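MdbA protein (Corynebacterium matruchotii ATCC 14266, PDB 6BO0) probably catalyses thiol-disulfide exchange that introduces disulfide bonds into exported proteins, as a DsbA-like oxidoreductase of the thioredoxin superfamily. Local coordinates at residues P180-F183 with E188-E191. Numbering follows the deposited sequence.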
loop_
_atom_site.group_PDB
_atom_site.type_symbol
_atom_site.label_atom_id
_atom_site.label_comp_id
_atom_site.label_asym_id
_atom_site.label_seq_id
_atom_site.Cartn_x
_atom_site.Cartn_y
_atom_site.Cartn_z
ATOM N N PRO A 180 -10.497 -1.072 6.606
ATOM C CA PRO A 180 -9.620 -2.150 6.172
ATOM C C PRO A 180 -10.260 -3.518 6.326
ATOM O O PRO A 180 -11.113 -3.714 7.193
ATOM C CB PRO A 180 -8.394 -2.025 7.098
ATOM C CG PRO A 180 -8.973 -1.448 8.351
ATOM C CD PRO A 180 -10.106 -0.547 7.920
ATOM N N ARG A 181 -9.799 -4.480 5.527
ATOM C CA ARG A 181 -10.214 -5.882 5.678
ATOM C C ARG A 181 -9.004 -6.754 5.475
ATOM O O ARG A 181 -8.191 -6.460 4.602
ATOM C CB ARG A 181 -11.291 -6.262 4.638
ATOM C CG ARG A 181 -12.433 -5.284 4.548
ATOM C CD ARG A 181 -13.404 -5.379 5.693
ATOM N NE ARG A 181 -14.261 -6.541 5.507
ATOM C CZ ARG A 181 -15.287 -6.631 4.671
ATOM N NH1 ARG A 181 -15.725 -5.571 3.992
ATOM N NH2 ARG A 181 -15.921 -7.784 4.553
ATOM N N VAL A 182 -8.881 -7.810 6.270
ATOM C CA VAL A 182 -7.773 -8.741 6.180
ATOM C C VAL A 182 -8.298 -10.147 6.067
ATOM O O VAL A 182 -9.200 -10.544 6.820
ATOM C CB VAL A 182 -6.846 -8.626 7.411
ATOM C CG1 VAL A 182 -5.695 -9.617 7.346
ATOM C CG2 VAL A 182 -6.348 -7.200 7.543
ATOM N N PHE A 183 -7.714 -10.887 5.124
ATOM C CA PHE A 183 -8.009 -12.302 4.930
ATOM C C PHE A 183 -6.707 -13.077 5.037
ATOM O O PHE A 183 -5.686 -12.645 4.507
ATOM C CB PHE A 183 -8.629 -12.586 3.548
ATOM C CG PHE A 183 -9.976 -11.984 3.342
ATOM C CD1 PHE A 183 -10.131 -10.611 3.201
ATOM C CD2 PHE A 183 -11.096 -12.791 3.226
ATOM C CE1 PHE A 183 -11.387 -10.071 3.011
ATOM C CE2 PHE A 183 -12.334 -12.250 3.030
ATOM C CZ PHE A 183 -12.486 -10.888 2.921
ATOM N N GLU A 188 -11.701 -14.315 6.365
ATOM C CA GLU A 188 -11.651 -12.979 6.917
ATOM C C GLU A 188 -11.315 -13.004 8.386
ATOM O O GLU A 188 -11.872 -13.811 9.154
ATOM C CB GLU A 188 -12.945 -12.185 6.708
ATOM C CG GLU A 188 -12.716 -10.724 7.113
ATOM C CD GLU A 188 -13.795 -9.727 6.759
ATOM O OE1 GLU A 188 -14.767 -10.061 6.061
ATOM O OE2 GLU A 188 -13.614 -8.561 7.191
ATOM N N ILE A 189 -10.423 -12.119 8.804
ATOM C CA ILE A 189 -10.025 -11.991 10.200
ATOM C C ILE A 189 -10.924 -10.981 10.899
ATOM O O ILE A 189 -11.145 -9.895 10.402
ATOM C CB ILE A 189 -8.545 -11.565 10.285
ATOM C CG1 ILE A 189 -7.658 -12.569 9.534
ATOM C CG2 ILE A 189 -8.093 -11.434 11.735
ATOM C CD1 ILE A 189 -7.878 -14.023 9.930
ATOM N N LYS A 190 -11.417 -11.354 12.069
ATOM C CA LYS A 190 -12.359 -10.526 12.833
ATOM C C LYS A 190 -11.720 -9.307 13.489
ATOM O O LYS A 190 -12.304 -8.225 13.502
ATOM C CB LYS A 190 -13.030 -11.385 13.918
ATOM C CG LYS A 190 -13.865 -12.525 13.358
ATOM C CD LYS A 190 -14.726 -13.186 14.431
ATOM C CE LYS A 190 -15.407 -14.447 13.908
ATOM N NZ LYS A 190 -16.114 -14.226 12.611
ATOM N N GLU A 191 -10.552 -9.495 14.084
ATOM C CA GLU A 191 -9.814 -8.437 14.761
ATOM C C GLU A 191 -8.546 -8.200 13.958
ATOM O O GLU A 191 -7.501 -8.835 14.178
ATOM C CB GLU A 191 -9.487 -8.813 16.213
ATOM C CG GLU A 191 -8.817 -7.705 17.012
ATOM C CD GLU A 191 -8.634 -8.078 18.474
ATOM O OE1 GLU A 191 -9.404 -7.551 19.295
ATOM O OE2 GLU A 191 -7.739 -8.902 18.803
HETATM O O HOH W 1 -11.086 -7.921 8.251
#
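Glu188 carries CG opposite its backbone N (chi1 -171°) and stays extended beyond it, while Arg181 folds at chi2 and chi3; together these torsions set carboxylate and guanidinium side by side. The grip is side-on and two-pronged: NE of Arg181 reaches OE2 of Glu188 at 2.7 Å, and NH2 of Arg181 reaches OE1 of Glu188 at 3.0 Å. Both N-H...O angles are 171° and both bonds lie in the guanidinium plane, yet they meet the syn sides of the carboxylate from out of its plane, since the two groups are turned 29° apart. Asp174 also pairs with NH2 of Arg181, so the guanidinium bridges two acids. Nearer the backbone on the same side chain, CB of Glu188 sits over one face of the Phe183 ring, 4.0 Å from its centroid, a CH-pi contact within an antiparallel non-hydrogen-bonded pair. This is the hairpin at the edge of the thioredoxin-fold sheet, where strand 181-184 runs between 39-45 and the outermost strand 187-188; the cis peptide bond before Pro180 is consistent with the cis-proline of the family. One step on, Ile189 N donates to Val182 O at 2.8 Å. A water accepts from Val182 N at 3.0 Å and lies within hydrogen-bonding distance of Glu188 OE2 and Ile189 O.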